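Local coordinates for protein bacilliredoxin BrxA (Bacillus subtilis, PDB 3FHK) that removes bacillithiol from mixed disulfides on oxidised proteins, acting as a dithiol bacilliredoxin with protein disulfide isomerase activity, at residues E45-V50 with T77-V82; V51-C56 with T83-Q88; E98-A103 with K116-F121. The protein carries 2 engineered substitutions. All blocks are in the same frame, centred on the assembly; numbering follows the deposited sequence. Where two conformers were deposited one is given.

Contact 1. Residues E45-V50 with T77-V82; sequences EGTTLV and TPDNTV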
ATOM      1  N   GLU A  45     -42.067 -13.983   5.474  1.00 51.26           N
ATOM      2  CA  GLU A  45     -43.305 -14.035   6.231  1.00 50.09           C
ATOM      3  C   GLU A  45     -43.033 -13.780   7.705  1.00 46.24           C
ATOM      4  O   GLU A  45     -41.974 -14.149   8.230  1.00 42.94           O
ATOM      5  CB  GLU A  45     -43.996 -15.385   6.039  1.00 51.48           C
ATOM      6  CG  GLU A  45     -44.894 -15.430   4.810  1.00 69.55           C
ATOM      7  CD  GLU A  45     -45.205 -16.843   4.350  1.00 80.76           C
ATOM      8  OE1 GLU A  45     -44.834 -17.806   5.060  1.00 80.86           O
ATOM      9  OE2 GLU A  45     -45.816 -16.989   3.270  1.00 82.98           O
ATOM     10  N   GLY A  46     -43.998 -13.148   8.366  1.00 34.91           N
ATOM     11  CA  GLY A  46     -43.869 -12.820   9.768  1.00 34.69           C
ATOM     12  C   GLY A  46     -42.890 -11.680   9.952  1.00 43.88           C
ATOM     13  O   GLY A  46     -42.744 -10.834   9.067  1.00 42.09           O
ATOM     14  N   THR A  47     -42.206 -11.656  11.092  1.00 37.34           N
ATOM     15  CA  THR A  47     -41.313 -10.543  11.379  1.00 36.62           C
ATOM     16  C   THR A  47     -39.866 -10.821  11.012  1.00 41.81           C
ATOM     17  O   THR A  47     -39.386 -11.957  11.090  1.00 45.30           O
ATOM     18  CB  THR A  47     -41.414 -10.066  12.838  1.00 38.54           C
ATOM     19  OG1 THR A  47     -41.107 -11.148  13.736  1.00 33.82           O
ATOM     20  CG2 THR A  47     -42.830  -9.540  13.111  1.00 37.02           C
ATOM     21  N   THR A  48     -39.181  -9.758  10.604  1.00 41.86           N
ATOM     22  CA  THR A  48     -37.785  -9.834  10.239  1.00 33.25           C
ATOM     23  C   THR A  48     -36.997  -8.670  10.816  1.00 32.05           C
ATOM     24  O   THR A  48     -37.437  -7.527  10.754  1.00 29.58           O
ATOM     25  CB  THR A  48     -37.597  -9.845   8.720  1.00 37.08           C
ATOM     26  OG1 THR A  48     -38.083 -11.084   8.188  1.00 40.21           O
ATOM     27  CG2 THR A  48     -36.109  -9.692   8.367  1.00 37.14           C
ATOM     28  N   LEU A  49     -35.844  -8.984  11.400  1.00 29.13           N
ATOM     29  CA  LEU A  49     -34.856  -7.969  11.734  1.00 33.20           C
ATOM     30  C   LEU A  49     -33.815  -7.935  10.630  1.00 31.27           C
ATOM     31  O   LEU A  49     -33.144  -8.928  10.358  1.00 32.96           O
ATOM     32  CB  LEU A  49     -34.179  -8.246  13.079  1.00 25.18           C
ATOM     33  CG  LEU A  49     -33.115  -7.202  13.430  1.00 33.58           C
ATOM     34  CD1 LEU A  49     -33.772  -5.850  13.572  1.00 31.43           C
ATOM     35  CD2 LEU A  49     -32.331  -7.568  14.708  1.00 26.46           C
ATOM     36  N   VAL A  50     -33.712  -6.789   9.980  1.00 32.71           N
ATOM     37  CA  VAL A  50     -32.712  -6.573   8.961  1.00 28.92           C
ATOM     38  C   VAL A  50     -31.646  -5.700   9.595  1.00 32.52           C
ATOM     39  O   VAL A  50     -31.945  -4.667  10.214  1.00 31.01           O
ATOM     40  CB  VAL A  50     -33.315  -5.855   7.723  1.00 32.61           C
ATOM     41  CG1 VAL A  50     -32.227  -5.506   6.708  1.00 26.11           C
ATOM     42  CG2 VAL A  50     -34.423  -6.722   7.072  1.00 18.15           C
ATOM     43  N   THR A  77     -39.326 -12.262  19.892  1.00 40.07           N
ATOM     44  CA  THR A  77     -38.228 -12.126  18.938  1.00 45.23           C
ATOM     45  C   THR A  77     -38.695 -12.296  17.485  1.00 46.06           C
ATOM     46  O   THR A  77     -39.715 -12.937  17.226  1.00 50.26           O
ATOM     47  CB  THR A  77     -37.123 -13.162  19.239  1.00 53.30           C
ATOM     48  OG1 THR A  77     -35.897 -12.764  18.613  1.00 53.65           O
ATOM     49  CG2 THR A  77     -37.538 -14.535  18.738  1.00 50.47           C
ATOM     50  N   PRO A  78     -37.951 -11.711  16.528  1.00 39.67           N
ATOM     51  CA  PRO A  78     -38.354 -11.828  15.122  1.00 39.83           C
ATOM     52  C   PRO A  78     -38.258 -13.258  14.620  1.00 39.94           C
ATOM     53  O   PRO A  78     -37.432 -14.023  15.103  1.00 45.53           O
ATOM     54  CB  PRO A  78     -37.338 -10.951  14.376  1.00 39.95           C
ATOM     55  CG  PRO A  78     -36.757 -10.051  15.422  1.00 49.65           C
ATOM     56  CD  PRO A  78     -36.776 -10.834  16.697  1.00 42.01           C
ATOM     57  N   ASP A  79     -39.108 -13.610  13.665  1.00 37.09           N
ATOM     58  CA  ASP A  79     -39.051 -14.914  13.028  1.00 39.70           C
ATOM     59  C   ASP A  79     -37.811 -15.059  12.140  1.00 42.43           C
ATOM     60  O   ASP A  79     -37.263 -16.147  12.013  1.00 43.69           O
ATOM     61  CB  ASP A  79     -40.320 -15.133  12.205  1.00 43.55           C
ATOM     62  CG  ASP A  79     -41.582 -14.939  13.028  1.00 53.60           C
ATOM     63  OD1 ASP A  79     -41.736 -15.630  14.063  1.00 58.63           O
ATOM     64  OD2 ASP A  79     -42.415 -14.090  12.645  1.00 50.62           O
ATOM     65  N   ASN A  80     -37.386 -13.968  11.505  1.00 45.33           N
ATOM     66  CA  ASN A  80     -36.213 -14.001  10.629  1.00 38.71           C
ATOM     67  C   ASN A  80     -35.197 -12.922  10.982  1.00 44.34           C
ATOM     68  O   ASN A  80     -35.546 -11.869  11.531  1.00 44.63           O
ATOM     69  CB  ASN A  80     -36.616 -13.834   9.161  1.00 35.13           C
ATOM     70  CG  ASN A  80     -37.854 -14.630   8.803  1.00 47.16           C
ATOM     71  OD1 ASN A  80     -37.856 -15.853   8.893  1.00 49.75           O
ATOM     72  ND2 ASN A  80     -38.916 -13.936   8.391  1.00 52.58           N
ATOM     73  N   THR A  81     -33.942 -13.194  10.645  1.00 35.05           N
ATOM     74  CA  THR A  81     -32.849 -12.253  10.841  1.00 31.53           C
ATOM     75  C   THR A  81     -31.950 -12.317   9.622  1.00 34.35           C
ATOM     76  O   THR A  81     -31.540 -13.395   9.185  1.00 30.65           O
ATOM     77  CB  THR A  81     -31.992 -12.638  12.051  1.00 37.27           C
ATOM     78  OG1 THR A  81     -31.627 -14.012  11.931  1.00 39.28           O
ATOM     79  CG2 THR A  81     -32.754 -12.431  13.353  1.00 40.39           C
ATOM     80  N   VAL A  82     -31.648 -11.163   9.054  1.00 31.19           N
ATOM     81  CA  VAL A  82     -30.847 -11.141   7.841  1.00 34.67           C
ATOM     82  C   VAL A  82     -30.033  -9.864   7.818  1.00 37.99           C
ATOM     83  O   VAL A  82     -30.300  -8.913   8.556  1.00 35.73           O
ATOM     84  CB  VAL A  82     -31.717 -11.226   6.568  1.00 26.80           C
ATOM     85  CG1 VAL A  82     -32.703 -12.378   6.670  1.00 27.06           C
ATOM     86  CG2 VAL A  82     -32.440  -9.923   6.329  1.00 28.81           C
TER
HETATM   87  O   HOH W   1     -43.144 -12.210  15.274  1.00 47.04           O
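The carboxamide of N80 and the carboxylate of D79 both reach toward the chain entering strand 47-53. In the plane of the N80 amide, only 5° out of it, lies T48 OG1, accepting from ND2 at 3.0 Å. The other N-H of that ND2 goes to the carbonyl O of E45 at 3.1 Å, more bent and tilted from the amide plane. D79 OD2 takes T47 N at 2.9 Å on its anti side, 20° out of the carboxylate plane. These polar links stand where two parallel strands of a beta-alpha-beta unit begin, joined through helix 57-73. A glycine in place of N80 would probably leave E45 O and T48 OG1 without their shared donor and let the turn before strand 47-53 shift.

T47 answers D79 with its own side chain. With OG1 set between the backbone N and the carbonyl carbon (chi1 58°), its hydroxyl reaches over P78 to accept from D79 N at 3.2 Å; a water bound to the same OG1 also donates weakly to D79 OD2. Backbone bonds then take up the parallel ladder: N80 N gives to T47 O, and L49 grips both sides of T81, its N taking N80 O as acceptor. P78 CG rests on L49 CB at 3.9 Å, on the face where helix 132-146 adds L139 and F143. On the face carrying T48 and N80, which F40 of helix 34-43 covers, V50 CG2 meets V82 CG2 at 3.8 Å. Close by, V82 N donates to L49 O at 3.0 Å.

Contact 2. Residues V51-C56 with T83-Q88; sequences VVNSVC and TVFAGQ
N53 lies across one face of the F85 ring, and this pair buries more of itself than any other two residues here. The CB of N53 makes a CH-pi contact over the face, 4.1 Å from the ring centroid, and the amide follows on toward the rim, its plane inclined 41° to the ring. N53 ND2 comes within 3.2 Å of F85 CE2. The amide is not left to the ring alone: OD1 accepts from R64 and ND2 donates to M19 O in helix 2-24 as well as to a water. The same water donates to T83 OG1 at 2.8 Å, linking the two side chains.

T83 completes the trio. Its hydroxyl, placed opposite the backbone N about the first torsion (chi1 174°), folds back to donate to V51 O at 2.8 Å. That carbonyl also receives V84 N, at 3.1 Å, and so holds two donors. The parallel ladder continues as N53 N meets V84 O at 2.7 Å. This pairing is the core of the beta-alpha-beta unit of a thioredoxin-like fold, whose first strand delivers the CXC motif, with the nucleophile C56 as N-cap of helix 57-73.

Past the strand ends, A86 N reaches N53 O from 46° above the carbonyl plane. V55 CG2 meets the edge of the F85 ring at CE1, and V55 also packs on R21 of a neighbouring subunit. S54 OG accepts the backbone N of C56 in a nearly straight bond, an ST turn just ahead of the helix.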
ATOM      1  N   VAL A  51     -30.399  -6.123   9.472  1.00 31.92           N
ATOM      2  CA  VAL A  51     -29.295  -5.291   9.917  1.00 32.16           C
ATOM      3  C   VAL A  51     -28.498  -4.844   8.710  1.00 32.04           C
ATOM      4  O   VAL A  51     -28.020  -5.661   7.919  1.00 30.74           O
ATOM      5  CB  VAL A  51     -28.369  -6.024  10.898  1.00 32.12           C
ATOM      6  CG1 VAL A  51     -27.166  -5.143  11.253  1.00 24.29           C
ATOM      7  CG2 VAL A  51     -29.143  -6.424  12.147  1.00 27.45           C
ATOM      8  N   VAL A  52     -28.393  -3.537   8.549  1.00 28.28           N
ATOM      9  CA  VAL A  52     -27.510  -2.994   7.540  1.00 27.54           C
ATOM     10  C   VAL A  52     -26.144  -2.801   8.164  1.00 30.94           C
ATOM     11  O   VAL A  52     -25.920  -1.866   8.945  1.00 33.67           O
ATOM     12  CB  VAL A  52     -28.034  -1.683   6.978  1.00 23.89           C
ATOM     13  CG1 VAL A  52     -27.010  -1.095   6.019  1.00 20.15           C
ATOM     14  CG2 VAL A  52     -29.351  -1.934   6.277  1.00 32.65           C
ATOM     15  N   ASN A  53     -25.245  -3.715   7.820  1.00 30.93           N
ATOM     16  CA  ASN A  53     -23.942  -3.801   8.447  1.00 32.43           C
ATOM     17  C   ASN A  53     -22.994  -2.769   7.845  1.00 33.49           C
ATOM     18  O   ASN A  53     -23.320  -2.147   6.833  1.00 31.28           O
ATOM     19  CB  ASN A  53     -23.397  -5.224   8.292  1.00 33.71           C
ATOM     20  CG  ASN A  53     -22.363  -5.575   9.348  1.00 35.97           C
ATOM     21  OD1 ASN A  53     -22.059  -4.773  10.233  1.00 31.29           O
ATOM     22  ND2 ASN A  53     -21.810  -6.778   9.251  1.00 34.97           N
ATOM     23  N   SER A  54     -21.837  -2.581   8.477  1.00 37.83           N
ATOM     24  CA  SER A  54     -20.880  -1.552   8.071  1.00 37.96           C
ATOM     25  C   SER A  54     -19.525  -1.796   8.738  1.00 42.07           C
ATOM     26  O   SER A  54     -19.450  -2.460   9.764  1.00 37.05           O
ATOM     27  CB  SER A  54     -21.407  -0.162   8.454  1.00 33.26           C
ATOM     28  OG  SER A  54     -20.367   0.811   8.466  1.00 43.56           O
ATOM     29  N   VAL A  55     -18.460  -1.243   8.163  1.00 39.95           N
ATOM     30  CA  VAL A  55     -17.107  -1.413   8.702  1.00 38.62           C
ATOM     31  C   VAL A  55     -16.780  -0.473   9.873  1.00 36.48           C
ATOM     32  O   VAL A  55     -15.840  -0.705  10.635  1.00 43.34           O
ATOM     33  CB  VAL A  55     -16.054  -1.205   7.589  1.00 47.71           C
ATOM     34  CG1 VAL A  55     -14.652  -1.325   8.143  1.00 56.86           C
ATOM     35  CG2 VAL A  55     -16.257  -2.215   6.485  1.00 51.71           C
ATOM     36  N   CYS A  56     -17.546   0.602  10.010  0.50 35.79           N
ATOM     37  CA  CYS A  56     -17.186   1.645  10.961  0.50 38.68           C
ATOM     38  C   CYS A  56     -17.272   1.178  12.417  0.50 37.12           C
ATOM     39  O   CYS A  56     -17.911   0.182  12.737  0.50 36.51           O
ATOM     40  CB  CYS A  56     -18.073   2.863  10.745  0.50 36.69           C
ATOM     41  SG  CYS A  56     -19.792   2.439  10.929  0.50 25.87           S
ATOM     42  N   THR A  83     -29.015  -9.845   6.986  1.00 33.60           N
ATOM     43  CA  THR A  83     -28.173  -8.678   6.945  1.00 36.37           C
ATOM     44  C   THR A  83     -27.663  -8.425   5.546  1.00 36.91           C
ATOM     45  O   THR A  83     -27.507  -9.347   4.741  1.00 29.26           O
ATOM     46  CB  THR A  83     -26.990  -8.791   7.947  1.00 32.62           C
ATOM     47  OG1 THR A  83     -26.119  -7.672   7.775  1.00 32.62           O
ATOM     48  CG2 THR A  83     -26.214 -10.091   7.743  1.00 28.68           C
ATOM     49  N   VAL A  84     -27.449  -7.150   5.264  1.00 33.43           N
ATOM     50  CA  VAL A  84     -26.753  -6.728   4.073  1.00 36.38           C
ATOM     51  C   VAL A  84     -25.604  -5.871   4.560  1.00 34.36           C
ATOM     52  O   VAL A  84     -25.730  -5.176   5.571  1.00 35.31           O
ATOM     53  CB  VAL A  84     -27.666  -5.912   3.145  1.00 34.92           C
ATOM     54  CG1 VAL A  84     -28.643  -6.834   2.408  1.00 32.80           C
ATOM     55  CG2 VAL A  84     -28.416  -4.860   3.951  1.00 26.97           C
ATOM     56  N   PHE A  85     -24.483  -5.930   3.851  1.00 30.63           N
ATOM     57  CA  PHE A  85     -23.274  -5.250   4.276  1.00 30.93           C
ATOM     58  C   PHE A  85     -23.009  -4.014   3.435  1.00 33.28           C
ATOM     59  O   PHE A  85     -22.461  -4.104   2.338  1.00 40.46           O
ATOM     60  CB  PHE A  85     -22.070  -6.189   4.199  1.00 29.13           C
ATOM     61  CG  PHE A  85     -20.985  -5.846   5.175  1.00 34.11           C
ATOM     62  CD1 PHE A  85     -20.409  -4.593   5.168  1.00 29.13           C
ATOM     63  CD2 PHE A  85     -20.551  -6.768   6.113  1.00 37.05           C
ATOM     64  CE1 PHE A  85     -19.413  -4.261   6.065  1.00 31.02           C
ATOM     65  CE2 PHE A  85     -19.560  -6.434   7.016  1.00 39.45           C
ATOM     66  CZ  PHE A  85     -18.993  -5.175   6.990  1.00 32.88           C
ATOM     67  N   ALA A  86     -23.379  -2.853   3.956  1.00 34.87           N
ATOM     68  CA  ALA A  86     -23.205  -1.615   3.197  1.00 36.76           C
ATOM     69  C   ALA A  86     -21.734  -1.368   2.862  1.00 36.83           C
ATOM     70  O   ALA A  86     -20.849  -1.611   3.679  1.00 36.95           O
ATOM     71  CB  ALA A  86     -23.781  -0.440   3.968  1.00 31.69           C
ATOM     72  N   GLY A  87     -21.469  -0.884   1.656  1.00 36.89           N
ATOM     73  CA  GLY A  87     -20.110  -0.530   1.289  1.00 34.53           C
ATOM     74  C   GLY A  87     -19.304  -1.711   0.792  1.00 46.26           C
ATOM     75  O   GLY A  87     -18.331  -1.534   0.060  1.00 54.80           O
ATOM     76  N   GLN A  88     -19.710  -2.916   1.190  1.00 49.74           N
ATOM     77  CA  GLN A  88     -19.050  -4.139   0.735  1.00 44.53           C
ATOM     78  C   GLN A  88     -19.887  -4.879  -0.304  1.00 35.13           C
ATOM     79  O   GLN A  88     -19.396  -5.234  -1.372  1.00 48.22           O
ATOM     80  CB  GLN A  88     -18.720  -5.055   1.917  1.00 44.22           C
ATOM     81  CG  GLN A  88     -17.789  -4.429   2.937  1.00 52.87           C
ATOM     82  CD  GLN A  88     -16.440  -4.035   2.348  1.00 52.32           C
ATOM     83  OE1 GLN A  88     -15.686  -4.880   1.846  1.00 43.95           O
ATOM     84  NE2 GLN A  88     -16.124  -2.743   2.421  1.00 43.25           N
TER
HETATM   85  O   HOH W   2     -23.501  -8.126   7.018  1.00 38.25           O
HETATM   86  O   HOH W   3     -18.845  -0.564   5.013  1.00 45.19           O

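Contact 3. Residues E98-A103 with K116-F121; sequences EYFTGA and KEVVHF. Engineered in segment 98-103: A103 (natural residue Gln). With SO4 (sulfate ion), chain G.
A type II beta turn from F100 to A103, in the loop that follows helix 90-97, packs against strand 117-122 at the border of the central sheet. Apolar groups carry most of the contact. F121 sends an edge toward the face of F100 in an offset edge-to-face pair, with ring centroids 5.7 Å apart and planes at 66°; the nearest carbons are F100 CD2 and F121 CE2, at 3.6 Å. V118 CG2 approaches F100 CD1 equally closely, at 3.6 Å. A103, an engineered residue, places its CB over one face of F121, 4.0 Å from the ring centroid, a CH-pi contact made possible by the F121 ring swinging out opposite its backbone N (chi1 -166°).

At the far end the edge of Y99 meets the aliphatic chain of K116, with CE1 and CD 3.9 Å apart. Both polar ends go to E42 of helix 34-43: Y99 OH by a hydrogen bond, K116 NZ by a salt bridge. Two waters bridge the backbones, both donating to Y99 O; one accepts from V118 N and the other donates to K116 O.

Farther along, H120 ND1 donates in the plane of its ring to a sulfate O1 at 2.9 Å, and H146 also binds this ion, probably from the crystallisation liquor. V119 and H120 together face L112, a classic beta bulge in the antiparallel pairing of strands 109-114 and 117-122.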
ATOM      1  N   GLU A  98     -34.361  -0.187  -1.145  1.00 41.35           N
ATOM      2  CA  GLU A  98     -35.533   0.100  -1.964  1.00 43.29           C
ATOM      3  C   GLU A  98     -36.836  -0.245  -1.244  1.00 42.97           C
ATOM      4  O   GLU A  98     -37.884   0.332  -1.540  1.00 45.51           O
ATOM      5  CB  GLU A  98     -35.466  -0.661  -3.284  1.00 52.00           C
ATOM      6  CG  GLU A  98     -34.507  -0.082  -4.306  1.00 59.06           C
ATOM      7  CD  GLU A  98     -34.491  -0.894  -5.585  1.00 64.33           C
ATOM      8  OE1 GLU A  98     -35.341  -1.798  -5.720  1.00 68.53           O
ATOM      9  OE2 GLU A  98     -33.631  -0.639  -6.452  1.00 69.30           O
ATOM     10  N   TYR A  99     -36.765  -1.190  -0.309  1.00 37.18           N
ATOM     11  CA  TYR A  99     -37.937  -1.647   0.432  1.00 37.92           C
ATOM     12  C   TYR A  99     -38.243  -0.757   1.637  1.00 47.18           C
ATOM     13  O   TYR A  99     -39.347  -0.807   2.181  1.00 49.16           O
ATOM     14  CB  TYR A  99     -37.733  -3.092   0.918  1.00 35.98           C
ATOM     15  CG  TYR A  99     -37.718  -4.135  -0.182  1.00 35.32           C
ATOM     16  CD1 TYR A  99     -38.879  -4.801  -0.561  1.00 41.17           C
ATOM     17  CD2 TYR A  99     -36.547  -4.438  -0.851  1.00 33.31           C
ATOM     18  CE1 TYR A  99     -38.867  -5.749  -1.580  1.00 39.22           C
ATOM     19  CE2 TYR A  99     -36.520  -5.375  -1.867  1.00 37.17           C
ATOM     20  CZ  TYR A  99     -37.676  -6.033  -2.223  1.00 39.29           C
ATOM     21  OH  TYR A  99     -37.625  -6.970  -3.229  1.00 46.41           O
ATOM     22  N   PHE A 100     -37.259   0.036   2.062  1.00 41.50           N
ATOM     23  CA  PHE A 100     -37.401   0.871   3.256  1.00 39.86           C
ATOM     24  C   PHE A 100     -38.052   2.209   2.890  1.00 36.86           C
ATOM     25  O   PHE A 100     -37.450   3.267   3.068  1.00 43.36           O
ATOM     26  CB  PHE A 100     -36.040   1.129   3.931  1.00 34.74           C
ATOM     27  CG  PHE A 100     -35.323  -0.123   4.400  1.00 39.27           C
ATOM     28  CD1 PHE A 100     -35.991  -1.345   4.488  1.00 31.68           C
ATOM     29  CD2 PHE A 100     -33.986  -0.064   4.785  1.00 36.04           C
ATOM     30  CE1 PHE A 100     -35.337  -2.481   4.924  1.00 31.84           C
ATOM     31  CE2 PHE A 100     -33.319  -1.203   5.239  1.00 40.36           C
ATOM     32  CZ  PHE A 100     -33.991  -2.414   5.309  1.00 35.82           C
ATOM     33  N   THR A 101     -39.275   2.153   2.373  1.00 35.20           N
ATOM     34  CA  THR A 101     -39.964   3.343   1.865  1.00 35.96           C
ATOM     35  C   THR A 101     -40.007   4.440   2.919  1.00 38.34           C
ATOM     36  O   THR A 101     -40.395   4.211   4.066  1.00 40.98           O
ATOM     37  CB  THR A 101     -41.408   3.015   1.416  1.00 39.84           C
ATOM     38  OG1 THR A 101     -41.418   1.771   0.705  1.00 46.14           O
ATOM     39  CG2 THR A 101     -41.972   4.118   0.510  1.00 36.42           C
ATOM     40  N   GLY A 102     -39.588   5.632   2.526  1.00 39.76           N
ATOM     41  CA  GLY A 102     -39.578   6.754   3.437  1.00 39.12           C
ATOM     42  C   GLY A 102     -38.219   7.008   4.050  1.00 42.51           C
ATOM     43  O   GLY A 102     -37.889   8.154   4.374  1.00 43.11           O
ATOM     44  N   ALA A 103     -37.431   5.946   4.212  1.00 31.87           N
ATOM     45  CA  ALA A 103     -36.143   6.059   4.884  1.00 31.46           C
ATOM     46  C   ALA A 103     -35.029   6.570   3.987  1.00 38.66           C
ATOM     47  O   ALA A 103     -34.939   6.209   2.819  1.00 44.61           O
ATOM     48  CB  ALA A 103     -35.737   4.710   5.495  1.00 28.97           C
ATOM     49  N   LYS A 116     -42.699  -7.637   4.073  1.00 44.33           N
ATOM     50  CA  LYS A 116     -41.612  -6.798   3.572  1.00 47.76           C
ATOM     51  C   LYS A 116     -41.821  -5.306   3.887  1.00 50.41           C
ATOM     52  O   LYS A 116     -41.150  -4.440   3.330  1.00 51.59           O
ATOM     53  CB  LYS A 116     -41.387  -7.024   2.075  1.00 44.27           C
ATOM     54  CG  LYS A 116     -42.587  -6.720   1.208  1.00 45.60           C
ATOM     55  CD  LYS A 116     -42.306  -7.014  -0.263  1.00 46.11           C
ATOM     56  CE  LYS A 116     -43.371  -6.386  -1.161  1.00 57.43           C
ATOM     57  NZ  LYS A 116     -43.019  -6.493  -2.609  1.00 64.22           N
ATOM     58  N   GLU A 117     -42.748  -5.019   4.795  1.00 41.11           N
ATOM     59  CA  GLU A 117     -43.021  -3.648   5.207  1.00 40.06           C
ATOM     60  C   GLU A 117     -42.286  -3.296   6.501  1.00 36.41           C
ATOM     61  O   GLU A 117     -42.325  -4.056   7.463  1.00 39.15           O
ATOM     62  CB  GLU A 117     -44.526  -3.449   5.417  1.00 38.15           C
ATOM     63  CG  GLU A 117     -44.864  -2.107   6.062  1.00 66.57           C
ATOM     64  CD  GLU A 117     -46.265  -2.060   6.660  1.00 85.06           C
ATOM     65  OE1 GLU A 117     -47.077  -1.226   6.197  1.00 91.33           O
ATOM     66  OE2 GLU A 117     -46.556  -2.852   7.587  1.00 87.30           O
ATOM     67  N   VAL A 118     -41.629  -2.141   6.526  1.00 36.08           N
ATOM     68  CA  VAL A 118     -40.973  -1.666   7.744  1.00 31.74           C
ATOM     69  C   VAL A 118     -42.001  -1.277   8.799  1.00 32.21           C
ATOM     70  O   VAL A 118     -42.917  -0.508   8.519  1.00 32.37           O
ATOM     71  CB  VAL A 118     -40.057  -0.468   7.449  1.00 32.34           C
ATOM     72  CG1 VAL A 118     -39.424   0.072   8.742  1.00 34.66           C
ATOM     73  CG2 VAL A 118     -38.971  -0.874   6.447  1.00 29.95           C
ATOM     74  N   VAL A 119     -41.875  -1.831  10.004  1.00 25.87           N
ATOM     75  CA  VAL A 119     -42.734  -1.410  11.107  1.00 25.25           C
ATOM     76  C   VAL A 119     -41.921  -0.710  12.197  1.00 31.65           C
ATOM     77  O   VAL A 119     -42.473  -0.097  13.112  1.00 39.83           O
ATOM     78  CB  VAL A 119     -43.540  -2.583  11.711  1.00 28.52           C
ATOM     79  CG1 VAL A 119     -44.519  -3.155  10.689  1.00 23.40           C
ATOM     80  CG2 VAL A 119     -42.597  -3.676  12.279  1.00 25.67           C
ATOM     81  N   HIS A 120     -40.604  -0.811  12.109  1.00 31.21           N
ATOM     82  CA  HIS A 120     -39.747  -0.045  13.004  1.00 33.40           C
ATOM     83  C   HIS A 120     -38.367   0.130  12.395  1.00 30.01           C
ATOM     84  O   HIS A 120     -37.793  -0.811  11.871  1.00 35.19           O
ATOM     85  CB  HIS A 120     -39.641  -0.693  14.383  1.00 39.66           C
ATOM     86  CG  HIS A 120     -38.927   0.160  15.383  1.00 41.03           C
ATOM     87  ND1 HIS A 120     -39.537   1.217  16.028  1.00 39.04           N
ATOM     88  CD2 HIS A 120     -37.648   0.135  15.827  1.00 41.03           C
ATOM     89  CE1 HIS A 120     -38.667   1.796  16.835  1.00 39.73           C
ATOM     90  NE2 HIS A 120     -37.517   1.161  16.737  1.00 39.43           N
ATOM     91  N   PHE A 121     -37.840   1.341  12.462  1.00 30.52           N
ATOM     92  CA  PHE A 121     -36.599   1.656  11.785  1.00 26.98           C
ATOM     93  C   PHE A 121     -35.630   2.267  12.792  1.00 30.30           C
ATOM     94  O   PHE A 121     -36.033   3.037  13.655  1.00 33.12           O
ATOM     95  CB  PHE A 121     -36.859   2.605  10.603  1.00 30.10           C
ATOM     96  CG  PHE A 121     -35.695   2.714   9.649  1.00 35.43           C
ATOM     97  CD1 PHE A 121     -34.894   3.842   9.632  1.00 37.67           C
ATOM     98  CD2 PHE A 121     -35.394   1.679   8.781  1.00 35.11           C
ATOM     99  CE1 PHE A 121     -33.810   3.929   8.771  1.00 36.94           C
ATOM    100  CE2 PHE A 121     -34.312   1.762   7.917  1.00 32.65           C
ATOM    101  CZ  PHE A 121     -33.519   2.883   7.915  1.00 32.35           C
TER
HETATM  102  S   SO4 G 147     -42.804   1.827  16.737  1.00 81.88           S
HETATM  103  O1  SO4 G 147     -42.133   2.538  15.650  1.00 82.83           O
HETATM  104  O2  SO4 G 147     -42.358   2.407  18.002  1.00 90.04           O
HETATM  105  O3  SO4 G 147     -44.255   1.976  16.635  1.00 87.18           O
HETATM  106  O4  SO4 G 147     -42.466   0.408  16.671  1.00 62.36           O
HETATM  107  O   HOH W   4     -41.581  -0.579   4.081  1.00 29.73           O
HETATM  108  O   HOH W   5     -41.448  -2.916   0.997  1.00 42.28           O

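In the fold
Read from the N terminus, the chain runs along strand 47-53 through 45-50 and 51-56, passes helix 57-73 and re-enters the sheet, parallel, along strand 80-85 through 77-82 and 83-88. Contacts 1 and 2 therefore cross, their segments alternating, each closing a loop over that helix; they meet at V82 O and V51 N, 2.9 Å apart, a probable hydrogen bond. Contact 3 follows in series, closing a shorter loop through strand 109-114. It ties the segment after helix 90-97 to strand 117-122 at one sheet border, and F100 brings it back to the first two contacts, packing on V50 and V52. Together they join the beta-alpha-beta half of the sheet to its antiparallel hairpin.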